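Local structure of beta-lactamase (Klebsiella pneumoniae, 6KBY) at residues V111-V116 / G162-I167; Y156-T161 / N225-I230. The protein probably hydrolyses beta-lactam antibiotics to substituted beta-amino acids, as a class C serine beta-lactamase, and binds adenosine monophosphate in its active-site pocket. All coordinates share one frame; numbering follows the deposited sequence.

Interaction 1. Residues V111-V116 / G162-I167; sequences VSVLNV and GLLGMI
Leu164 reaches from helix 158-171 to the short helix 113-117 and touches two valines there. Its CB lies 4.2 Å from Val116 CG2. The same methyl of Val116 also rests against the backbone, 4.0 Å from Leu164 N. Beyond CB, the Leu164 chain leaves opposite its own backbone N (chi1 178°). This sends CG outward from its own helix, and CD1 then turns toward Val113. At the tip, CD1 meets Val113 CG1 at 3.9 Å and passes 4.1 Å from Val113 O. The Leu164 and Val113 side chains cross at about a right angle, and one methyl of each makes their closest approach. The second branches of the valines extend the patch. Val113 CG2 faces Ile167 CD1 at 4.3 Å, and Val116 CG1 faces Leu163 CD1. All five residues are buried, and the side chains that meet between the helices are all apolar. Polar bonds instead fix the start of the short helix. Asn115 N donates to Ser112 OG at 2.9 Å, and Ser112 N returns a bond to Asn115 OD1 at 2.9 Å. Tyr99 and Val96 of helix 96-99 pack against the same patch through Val113 and Ile167. The contact is a small helix-helix interface in the all-helical part of the class C beta-lactamase fold, with a capping box at the head of helix 113-117.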
ATOM      1  N   VAL A 111      -7.174  22.152   6.070  1.00  7.63           N
ATOM      2  CA  VAL A 111      -6.799  20.750   5.930  1.00  7.31           C
ATOM      3  C   VAL A 111      -5.281  20.701   5.883  1.00  7.35           C
ATOM      4  O   VAL A 111      -4.672  21.354   5.031  1.00  8.31           O
ATOM      5  CB  VAL A 111      -7.373  20.162   4.629  1.00  7.86           C
ATOM      6  CG1 VAL A 111      -6.863  18.747   4.404  1.00  8.13           C
ATOM      7  CG2 VAL A 111      -8.893  20.199   4.632  1.00  9.16           C
ATOM      8  N   SER A 112      -4.662  19.916   6.762  1.00  7.09           N
ATOM      9  CA  SER A 112      -3.210  19.819   6.728  1.00  7.43           C
ATOM     10  C   SER A 112      -2.753  18.725   5.769  1.00  7.15           C
ATOM     11  O   SER A 112      -3.512  17.829   5.381  1.00  7.08           O
ATOM     12  CB  SER A 112      -2.644  19.545   8.120  1.00  7.82           C
ATOM     13  OG  SER A 112      -3.037  18.252   8.543  1.00  7.48           O
ATOM     14  N   VAL A 113      -1.477  18.802   5.392  1.00  7.23           N
ATOM     15  CA  VAL A 113      -0.881  17.691   4.658  1.00  7.72           C
ATOM     16  C   VAL A 113      -1.005  16.397   5.459  1.00  6.86           C
ATOM     17  O   VAL A 113      -1.303  15.332   4.906  1.00  6.97           O
ATOM     18  CB  VAL A 113       0.573  18.014   4.261  1.00  7.77           C
ATOM     19  CG1 VAL A 113       1.198  16.868   3.489  1.00  9.69           C
ATOM     20  CG2 VAL A 113       0.620  19.289   3.434  1.00  8.95           C
ATOM     21  N   LEU A 114      -0.806  16.477   6.776  1.00  7.01           N
ATOM     22  CA  LEU A 114      -0.978  15.301   7.624  1.00  6.79           C
ATOM     23  C   LEU A 114      -2.381  14.726   7.486  1.00  6.19           C
ATOM     24  O   LEU A 114      -2.552  13.500   7.418  1.00  6.57           O
ATOM     25  CB  LEU A 114      -0.683  15.656   9.083  1.00  7.23           C
ATOM     26  CG  LEU A 114      -0.639  14.457  10.039  1.00  7.75           C
ATOM     27  CD1 LEU A 114       0.535  13.542   9.727  1.00  9.48           C
ATOM     28  CD2 LEU A 114      -0.603  14.904  11.494  1.00  9.80           C
ATOM     29  N   ASN A 115      -3.396  15.594   7.424  1.00  6.24           N
ATOM     30  CA  ASN A 115      -4.763  15.103   7.259  1.00  6.24           C
ATOM     31  C   ASN A 115      -4.905  14.271   5.986  1.00  6.32           C
ATOM     32  O   ASN A 115      -5.480  13.180   6.010  1.00  6.58           O
ATOM     33  CB  ASN A 115      -5.773  16.255   7.215  1.00  6.71           C
ATOM     34  CG  ASN A 115      -5.983  16.975   8.556  1.00  6.43           C
ATOM     35  OD1 ASN A 115      -6.171  18.194   8.568  1.00  6.94           O
ATOM     36  ND2 ASN A 115      -6.020  16.233   9.662  1.00  7.46           N
ATOM     37  N   VAL A 116      -4.413  14.773   4.850  1.00  6.07           N
ATOM     38  CA  VAL A 116      -4.552  13.961   3.640  1.00  6.47           C
ATOM     39  C   VAL A 116      -3.679  12.713   3.696  1.00  6.09           C
ATOM     40  O   VAL A 116      -4.000  11.700   3.062  1.00  6.97           O
ATOM     41  CB  VAL A 116      -4.386  14.753   2.322  1.00  7.21           C
ATOM     42  CG1 VAL A 116      -5.503  15.769   2.151  1.00  8.08           C
ATOM     43  CG2 VAL A 116      -3.023  15.421   2.226  1.00  8.48           C
ATOM     44  N   GLY A 162      -4.136  11.243  -3.408  1.00  7.50           N
ATOM     45  CA  GLY A 162      -3.680  11.960  -4.583  1.00  7.79           C
ATOM     46  C   GLY A 162      -3.033  13.283  -4.234  1.00  7.87           C
ATOM     47  O   GLY A 162      -1.960  13.616  -4.742  1.00  7.86           O
ATOM     48  N   LEU A 163      -3.677  14.058  -3.352  1.00  7.36           N
ATOM     49  CA  LEU A 163      -3.103  15.333  -2.934  1.00  7.46           C
ATOM     50  C   LEU A 163      -1.788  15.138  -2.202  1.00  7.56           C
ATOM     51  O   LEU A 163      -0.850  15.917  -2.395  1.00  7.79           O
ATOM     52  CB  LEU A 163      -4.085  16.102  -2.052  1.00  7.52           C
ATOM     53  CG  LEU A 163      -5.332  16.602  -2.778  1.00  9.66           C
ATOM     54  CD1 LEU A 163      -6.267  17.331  -1.823  1.00 10.11           C
ATOM     55  CD2 LEU A 163      -4.962  17.494  -3.962  1.00 14.68           C
ATOM     56  N   LEU A 164      -1.704  14.122  -1.339  1.00  7.37           N
ATOM     57  CA  LEU A 164      -0.461  13.856  -0.623  1.00  7.53           C
ATOM     58  C   LEU A 164       0.700  13.672  -1.592  1.00  7.26           C
ATOM     59  O   LEU A 164       1.761  14.294  -1.443  1.00  7.62           O
ATOM     60  CB  LEU A 164      -0.620  12.616   0.258  1.00  7.49           C
ATOM     61  CG  LEU A 164       0.619  12.191   1.045  1.00  7.71           C
ATOM     62  CD1 LEU A 164       0.877  13.167   2.190  1.00  8.77           C
ATOM     63  CD2 LEU A 164       0.463  10.756   1.546  1.00  8.16           C
ATOM     64  N   GLY A 165       0.521  12.800  -2.584  1.00  7.26           N
ATOM     65  CA  GLY A 165       1.596  12.542  -3.529  1.00  8.48           C
ATOM     66  C   GLY A 165       1.882  13.729  -4.426  1.00  8.43           C
ATOM     67  O   GLY A 165       3.038  14.019  -4.744  1.00  8.79           O
ATOM     68  N   MET A 166       0.832  14.423  -4.857  1.00  8.82           N
ATOM     69  CA  MET A 166       1.000  15.604  -5.697  1.00  9.51           C
ATOM     70  C   MET A 166       1.825  16.669  -4.983  1.00  8.75           C
ATOM     71  O   MET A 166       2.745  17.257  -5.566  1.00  9.37           O
ATOM     72  CB  MET A 166      -0.382  16.141  -6.063  1.00 10.98           C
ATOM     73  CG  MET A 166      -0.403  17.330  -7.004  1.00 13.40           C
ATOM     74  SD  MET A 166      -2.069  18.015  -7.132  1.00 15.19           S
ATOM     75  CE  MET A 166      -2.094  19.066  -5.688  1.00 15.85           C
ATOM     76  N   ILE A 167       1.500  16.929  -3.716  1.00  8.14           N
ATOM     77  CA  ILE A 167       2.225  17.925  -2.936  1.00  8.82           C
ATOM     78  C   ILE A 167       3.666  17.490  -2.723  1.00  8.09           C
ATOM     79  O   ILE A 167       4.600  18.292  -2.844  1.00  8.98           O
ATOM     80  CB  ILE A 167       1.493  18.163  -1.603  1.00  8.70           C
ATOM     81  CG1 ILE A 167       0.195  18.933  -1.843  1.00  9.37           C
ATOM     82  CG2 ILE A 167       2.379  18.904  -0.615  1.00  9.18           C
ATOM     83  CD1 ILE A 167      -0.744  18.921  -0.648  1.00  9.93           C
TER

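Interaction 2. Residues Y156-T161 / N225-I230; sequences YSNIGT and NEAYGI. With AMP (adenosine monophosphate), chain B.
Asn158 and Ala227 meet around a lysine from a third part of the chain: Lys74 NZ is hydrogen-bonded to both Asn158 OD1 and Ala227 O. Between the two segments themselves there is mainly van der Waals contact. Asn158 OD1 sits 3.5 Å from Ala227 CB, and also lies near the plane of the Tyr228 ring, at its edge. Asn158 ND2 bonds to Leu125 O, which helps fix the amide's rotation, and lies 3.2 Å from AMP C8. Deeper in, Thr161 CG2 packs 3.7 Å from Glu226 O. With chi1 at -50°, Thr161 OG1 turns back and donates to Ser157 O at 2.8 Å. Ser157 caps the helix, its OG accepting from Gly160 N. AMP fits between the segments. Tyr156 OH lies 2.9 Å from AMP O2P and is also hydrogen-bonded to Lys321 NZ. From the other segment, Tyr228 CB approaches AMP O3' to 3.3 Å, and Tyr228 CE2 comes 3.8 Å from AMP N7. Ser71 N and Ser324 O also bond to the nucleotide. Tyr156, Ser157 and Asn158 fit the Tyr-Xaa-Asn motif of class C beta-lactamases, which lines the active site beside the Ser71-Lys74 pair.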
ATOM      1  N   TYR A 156     -11.303   6.881   4.489  1.00  6.95           N
ATOM      2  CA  TYR A 156     -10.294   6.407   3.552  1.00  6.71           C
ATOM      3  C   TYR A 156     -10.549   7.041   2.187  1.00  6.80           C
ATOM      4  O   TYR A 156     -11.686   7.054   1.703  1.00  7.15           O
ATOM      5  CB  TYR A 156     -10.413   4.885   3.489  1.00  7.37           C
ATOM      6  CG  TYR A 156      -9.366   4.184   2.676  1.00  7.32           C
ATOM      7  CD1 TYR A 156      -8.106   3.933   3.191  1.00  9.38           C
ATOM      8  CD2 TYR A 156      -9.663   3.702   1.413  1.00 12.98           C
ATOM      9  CE1 TYR A 156      -7.156   3.259   2.451  1.00  9.05           C
ATOM     10  CE2 TYR A 156      -8.714   3.030   0.663  1.00 13.94           C
ATOM     11  CZ  TYR A 156      -7.458   2.824   1.190  1.00  9.21           C
ATOM     12  OH  TYR A 156      -6.500   2.150   0.464  1.00 10.83           O
ATOM     13  N   SER A 157      -9.507   7.606   1.572  1.00  7.12           N
ATOM     14  CA  SER A 157      -9.732   8.470   0.416  1.00  7.19           C
ATOM     15  C   SER A 157      -8.652   8.330  -0.644  1.00  6.47           C
ATOM     16  O   SER A 157      -7.474   8.602  -0.380  1.00  7.24           O
ATOM     17  CB  SER A 157      -9.835   9.934   0.843  1.00  7.17           C
ATOM     18  OG  SER A 157     -10.010  10.774  -0.292  1.00  7.21           O
ATOM     19  N   ASN A 158      -9.074   7.985  -1.864  1.00  7.11           N
ATOM     20  CA  ASN A 158      -8.158   8.071  -2.996  1.00  7.47           C
ATOM     21  C   ASN A 158      -7.802   9.514  -3.317  1.00  7.37           C
ATOM     22  O   ASN A 158      -6.680   9.793  -3.755  1.00  7.64           O
ATOM     23  CB  ASN A 158      -8.770   7.390  -4.215  1.00  7.92           C
ATOM     24  CG  ASN A 158      -8.927   5.909  -3.999  1.00  8.70           C
ATOM     25  OD1 ASN A 158      -7.944   5.199  -3.867  1.00 10.60           O
ATOM     26  ND2 ASN A 158     -10.166   5.448  -3.856  1.00 14.16           N
ATOM     27  N   ILE A 159      -8.741  10.440  -3.121  1.00  6.96           N
ATOM     28  CA  ILE A 159      -8.491  11.838  -3.461  1.00  7.49           C
ATOM     29  C   ILE A 159      -7.441  12.430  -2.536  1.00  6.75           C
ATOM     30  O   ILE A 159      -6.488  13.075  -2.983  1.00  7.53           O
ATOM     31  CB  ILE A 159      -9.789  12.665  -3.411  1.00  7.68           C
ATOM     32  CG1 ILE A 159     -10.934  11.991  -4.171  1.00  8.05           C
ATOM     33  CG2 ILE A 159      -9.525  14.068  -3.950  1.00  9.07           C
ATOM     34  CD1 ILE A 159     -12.256  12.759  -4.077  1.00  8.96           C
ATOM     35  N   GLY A 160      -7.617  12.244  -1.227  1.00  6.91           N
ATOM     36  CA  GLY A 160      -6.630  12.751  -0.286  1.00  7.40           C
ATOM     37  C   GLY A 160      -5.242  12.192  -0.543  1.00  6.56           C
ATOM     38  O   GLY A 160      -4.249  12.923  -0.497  1.00  7.00           O
ATOM     39  N   THR A 161      -5.158  10.893  -0.852  1.00  7.07           N
ATOM     40  CA  THR A 161      -3.866  10.301  -1.186  1.00  7.09           C
ATOM     41  C   THR A 161      -3.282  10.948  -2.428  1.00  7.05           C
ATOM     42  O   THR A 161      -2.067  11.178  -2.511  1.00  7.46           O
ATOM     43  CB  THR A 161      -4.004   8.794  -1.408  1.00  7.36           C
ATOM     44  OG1 THR A 161      -4.702   8.198  -0.313  1.00  7.98           O
ATOM     45  CG2 THR A 161      -2.635   8.159  -1.539  1.00  8.51           C
ATOM     46  N   ASN A 225      -2.113   7.591 -10.210  1.00  8.83           N
ATOM     47  CA  ASN A 225      -0.816   7.003  -9.901  1.00  8.54           C
ATOM     48  C   ASN A 225      -0.573   6.989  -8.401  1.00  7.41           C
ATOM     49  O   ASN A 225      -0.095   5.990  -7.847  1.00  8.05           O
ATOM     50  CB  ASN A 225       0.296   7.776 -10.602  1.00 10.55           C
ATOM     51  CG  ASN A 225       0.476   7.364 -12.044  1.00 12.02           C
ATOM     52  OD1 ASN A 225       0.148   6.247 -12.430  1.00 12.89           O
ATOM     53  ND2 ASN A 225       1.018   8.265 -12.844  1.00 15.74           N
ATOM     54  N   GLU A 226      -0.897   8.103  -7.738  1.00  7.82           N
ATOM     55  CA  GLU A 226      -0.702   8.238  -6.300  1.00  8.05           C
ATOM     56  C   GLU A 226      -1.512   7.208  -5.527  1.00  7.64           C
ATOM     57  O   GLU A 226      -1.026   6.639  -4.540  1.00  8.95           O
ATOM     58  CB  GLU A 226      -1.164   9.630  -5.873  1.00  8.76           C
ATOM     59  CG  GLU A 226      -0.252  10.784  -6.244  1.00  9.41           C
ATOM     60  CD  GLU A 226      -0.467  11.370  -7.628  1.00  9.76           C
ATOM     61  OE1 GLU A 226      -1.104  10.748  -8.508  1.00 10.23           O
ATOM     62  OE2 GLU A 226       0.041  12.503  -7.826  1.00 11.84           O
ATOM     63  N   ALA A 227      -2.760   6.980  -5.942  1.00  7.43           N
ATOM     64  CA  ALA A 227      -3.692   6.180  -5.161  1.00  8.01           C
ATOM     65  C   ALA A 227      -3.670   4.700  -5.505  1.00  7.99           C
ATOM     66  O   ALA A 227      -3.925   3.874  -4.620  1.00  9.13           O
ATOM     67  CB  ALA A 227      -5.116   6.720  -5.318  1.00  9.40           C
ATOM     68  N   TYR A 228      -3.380   4.346  -6.764  1.00  7.16           N
ATOM     69  CA  TYR A 228      -3.565   2.946  -7.165  1.00  8.18           C
ATOM     70  C   TYR A 228      -2.721   2.525  -8.364  1.00  7.54           C
ATOM     71  O   TYR A 228      -3.044   1.492  -8.956  1.00  8.82           O
ATOM     72  CB  TYR A 228      -5.058   2.653  -7.443  1.00 10.04           C
ATOM     73  CG  TYR A 228      -5.700   3.588  -8.465  1.00  9.70           C
ATOM     74  CD1 TYR A 228      -5.482   3.431  -9.837  1.00 11.78           C
ATOM     75  CD2 TYR A 228      -6.509   4.643  -8.056  1.00  9.52           C
ATOM     76  CE1 TYR A 228      -6.057   4.302 -10.777  1.00 13.00           C
ATOM     77  CE2 TYR A 228      -7.096   5.512  -8.987  1.00 11.45           C
ATOM     78  CZ  TYR A 228      -6.859   5.344 -10.349  1.00 11.65           C
ATOM     79  OH  TYR A 228      -7.413   6.206 -11.286  1.00 13.29           O
ATOM     80  N   GLY A 229      -1.654   3.229  -8.727  1.00  7.64           N
ATOM     81  CA  GLY A 229      -1.012   2.990 -10.009  1.00  8.22           C
ATOM     82  C   GLY A 229       0.093   1.949 -10.102  1.00  8.57           C
ATOM     83  O   GLY A 229       0.498   1.635 -11.224  1.00  9.70           O
ATOM     84  N   ILE A 230       0.598   1.401  -8.999  1.00  7.41           N
ATOM     85  CA  ILE A 230       1.813   0.585  -9.054  1.00  7.78           C
ATOM     86  C   ILE A 230       1.525  -0.804  -9.618  1.00  7.05           C
ATOM     87  O   ILE A 230       0.562  -1.473  -9.213  1.00  7.50           O
ATOM     88  CB  ILE A 230       2.470   0.492  -7.666  1.00  7.05           C
ATOM     89  CG1 ILE A 230       2.989   1.863  -7.213  1.00  8.65           C
ATOM     90  CG2 ILE A 230       3.576  -0.555  -7.656  1.00  8.55           C
ATOM     91  CD1 ILE A 230       4.277   2.314  -7.886  1.00  9.88           C
TER
HETATM   92  P   AMP B 401      -7.305   0.438  -2.586  1.00 11.05           P
HETATM   93  O1P AMP B 401      -6.855  -0.781  -3.329  1.00 10.25           O
HETATM   94  O2P AMP B 401      -7.959   0.260  -1.241  1.00 13.01           O
HETATM   95  O5' AMP B 401      -8.220   1.337  -3.522  1.00 11.88           O
HETATM   96  C5' AMP B 401      -7.815   1.634  -4.850  1.00 14.31           C
HETATM   97  C4' AMP B 401      -8.656   0.908  -5.867  1.00 14.03           C
HETATM   98  O4' AMP B 401     -10.005   1.451  -5.871  1.00 15.46           O
HETATM   99  C3' AMP B 401      -8.192   1.044  -7.311  1.00 14.95           C
HETATM  100  O3' AMP B 401      -7.158   0.138  -7.648  1.00 14.78           O
HETATM  101  C2' AMP B 401      -9.475   0.846  -8.102  1.00 16.26           C
HETATM  102  O2' AMP B 401      -9.815  -0.533  -8.176  1.00 16.55           O
HETATM  103  C1' AMP B 401     -10.487   1.544  -7.196  1.00 16.13           C
HETATM  104  N9  AMP B 401     -10.624   2.974  -7.532  1.00 17.82           N
HETATM  105  C8  AMP B 401     -10.221   4.009  -6.761  1.00 16.63           C
HETATM  106  N7  AMP B 401     -10.496   5.199  -7.357  1.00 16.41           N
HETATM  107  C5  AMP B 401     -11.085   4.924  -8.539  1.00 17.37           C
HETATM  108  C6  AMP B 401     -11.627   5.718  -9.662  1.00 18.77           C
HETATM  109  N6  AMP B 401     -11.586   7.071  -9.640  1.00 19.70           N
HETATM  110  N1  AMP B 401     -12.156   5.046 -10.713  1.00 22.17           N
HETATM  111  C2  AMP B 401     -12.197   3.699 -10.746  1.00 22.85           C
HETATM  112  N3  AMP B 401     -11.724   2.915  -9.757  1.00 21.90           N
HETATM  113  C4  AMP B 401     -11.167   3.459  -8.648  1.00 18.45           C

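Both interactions are buried, and both use helix 158-171. Interaction 2 takes its start, where it faces the nucleotide; interaction 1 takes the next turns, whose nearest side chain is about 13 Å from AMP. Interaction 1 is made mostly by aliphatic side chains, with one valine methyl on the backbone of the other helix. Interaction 2 sets an amide and two phenols round a nucleotide and two lysines, while its serine and threonine hydroxyls bond to backbone. The two contacts also touch directly. Val116 CB packs 3.4 Å from Gly160 O, and Glu226 CG lies 3.7 Å from Gly165 CA. One helix thus packs on helices 113-117 and 224-228 while presenting its N-terminal end to the pocket.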